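Local coordinates for protein transcription factor SPN1 (Saccharomyces cerevisiae, PDB 3NFQ) that regulates RNA polymerase II transcription, and may act both in recruiting the TATA-binding protein and in steps after its recruitment, at residues Thr71-Asn76 against Asp108-Thr113. Numbering follows the deposited sequence.
Sequences TILDNN and DLPVKT
Leu73 carries most of this apolar contact, reaching from the short helix 69-74 into the loop of Leu109, Pro110 and Val111. Its first torsion (chi1 -69°) holds CG anti to its own carbonyl carbon and directs it at the loop, and the fork at CG, with chi2 172°, divides the two methyls between different partners. CD1 meets Pro110 twice, lying 3.9 Å from the ring carbon Pro110 CG and 3.6 Å from the carbonyl Pro110 O, so one methyl covers both the proline ring and its backbone. CD2 turns to the branched neighbours on either side of the proline in sequence, 4.2 Å from Leu109 CD1 and, more loosely, 4.4 Å from Val111 CG2.

A second apolar pair adds to this one: the branch methyl of Ile72, not its longer CG1 arm, touches the loop, with Ile72 CG2 4.0 Å from Leu109 CD1. Leu109 CD1 is thus shared by Ile72 and Leu73.

The polar order lies within each segment. Pro110 is the centre of an inverse gamma turn, closed by the hydrogen bond from Val111 N to Leu109 O (2.8 Å). The turn brings Leu109, Pro110 and Val111 together along one bend, with Leu109 the one whose side chain sets out toward helix 69-74. On the other side, Asn75 N donates to Thr71 O at 3.0 Å in the last turn of the helix.

Around the contact, Leu78 of helix 77-85 packs on Leu73, Leu109 and Val111, while His115 and Leu116 of helix 113-119 cover Leu73 and Val111 respectively. Thr71 of helix 69-74, and Asn75 just after it, touch the long helix 10-42. Within this all-helical central domain the contact joins helix 69-74 to the loop between helices 96-107 and 113-119, and that loop belongs to the TFIIS N-terminal-like region.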
# COMPACT_ATOMS: atom_id res chain seq x y z
N THR A 71 -7.37 9.56 -10.72
CA THR A 71 -7.22 8.27 -11.40
C THR A 71 -6.85 7.14 -10.41
O THR A 71 -7.38 6.02 -10.51
CB THR A 71 -6.08 8.27 -12.44
OG1 THR A 71 -6.13 9.47 -13.24
CG2 THR A 71 -6.21 7.03 -13.32
N ILE A 72 -5.93 7.45 -9.50
CA ILE A 72 -5.51 6.52 -8.42
C ILE A 72 -6.73 6.13 -7.63
O ILE A 72 -6.99 4.94 -7.43
CB ILE A 72 -4.48 7.22 -7.47
CG1 ILE A 72 -3.17 7.34 -8.22
CG2 ILE A 72 -4.29 6.44 -6.13
CD1 ILE A 72 -2.21 8.43 -7.68
N LEU A 73 -7.49 7.12 -7.19
CA LEU A 73 -8.65 6.82 -6.33
C LEU A 73 -9.78 6.14 -7.09
O LEU A 73 -10.43 5.21 -6.59
CB LEU A 73 -9.16 8.10 -5.62
CG LEU A 73 -8.19 8.65 -4.57
CD1 LEU A 73 -8.66 10.00 -4.05
CD2 LEU A 73 -7.99 7.71 -3.38
N ASP A 74 -10.04 6.60 -8.31
CA ASP A 74 -11.13 6.01 -9.11
C ASP A 74 -10.87 4.57 -9.55
O ASP A 74 -11.81 3.81 -9.68
CB ASP A 74 -11.44 6.87 -10.32
CG ASP A 74 -12.10 8.18 -9.95
OD1 ASP A 74 -12.65 8.33 -8.83
OD2 ASP A 74 -12.03 9.10 -10.80
N ASN A 75 -9.61 4.19 -9.76
CA ASN A 75 -9.26 2.82 -10.19
C ASN A 75 -8.86 1.83 -9.08
O ASN A 75 -8.29 0.78 -9.38
CB ASN A 75 -8.19 2.88 -11.25
CG ASN A 75 -8.71 3.56 -12.50
OD1 ASN A 75 -8.49 4.75 -12.72
ND2 ASN A 75 -9.51 2.83 -13.25
N ASN A 76 -9.11 2.20 -7.82
CA ASN A 76 -8.87 1.34 -6.67
C ASN A 76 -7.41 0.88 -6.59
O ASN A 76 -7.13 -0.24 -6.18
CB ASN A 76 -9.82 0.12 -6.72
CG ASN A 76 -10.03 -0.55 -5.36
OD1 ASN A 76 -10.52 -1.69 -5.29
ND2 ASN A 76 -9.71 0.16 -4.29
N ASP A 108 -0.65 12.41 1.58
CA ASP A 108 -0.95 13.45 0.61
C ASP A 108 -2.19 13.19 -0.30
O ASP A 108 -2.56 14.06 -1.09
CB ASP A 108 0.27 13.62 -0.30
CG ASP A 108 1.51 14.14 0.43
OD1 ASP A 108 1.39 15.09 1.23
OD2 ASP A 108 2.60 13.58 0.18
N LEU A 109 -2.80 12.01 -0.21
CA LEU A 109 -3.90 11.62 -1.08
C LEU A 109 -5.22 11.94 -0.45
O LEU A 109 -5.39 11.71 0.74
CB LEU A 109 -3.87 10.10 -1.28
CG LEU A 109 -3.48 9.44 -2.57
CD1 LEU A 109 -3.85 7.95 -2.45
CD2 LEU A 109 -4.17 10.04 -3.82
N PRO A 110 -6.17 12.51 -1.22
CA PRO A 110 -7.48 12.82 -0.63
C PRO A 110 -8.41 11.61 -0.38
O PRO A 110 -9.54 11.54 -0.92
CB PRO A 110 -8.08 13.84 -1.62
CG PRO A 110 -7.40 13.53 -2.93
CD PRO A 110 -6.04 13.01 -2.61
N VAL A 111 -7.97 10.66 0.45
CA VAL A 111 -8.74 9.44 0.71
C VAL A 111 -10.05 9.69 1.49
O VAL A 111 -10.08 10.43 2.47
CB VAL A 111 -7.86 8.45 1.48
CG1 VAL A 111 -8.59 7.14 1.76
CG2 VAL A 111 -6.56 8.22 0.70
N LYS A 112 -11.11 9.00 1.09
CA LYS A 112 -12.40 9.09 1.78
C LYS A 112 -12.84 7.71 2.25
O LYS A 112 -12.28 6.69 1.87
CB LYS A 112 -13.47 9.66 0.85
CG LYS A 112 -13.15 11.01 0.21
CD LYS A 112 -12.83 12.05 1.29
CE LYS A 112 -12.59 13.44 0.71
NZ LYS A 112 -12.39 14.35 1.85
N THR A 113 -13.89 7.68 3.07
CA THR A 113 -14.39 6.43 3.58
C THR A 113 -14.69 5.42 2.46
O THR A 113 -14.36 4.25 2.59
CB THR A 113 -15.62 6.67 4.50
OG1 THR A 113 -15.20 7.34 5.70
CG2 THR A 113 -16.27 5.33 4.89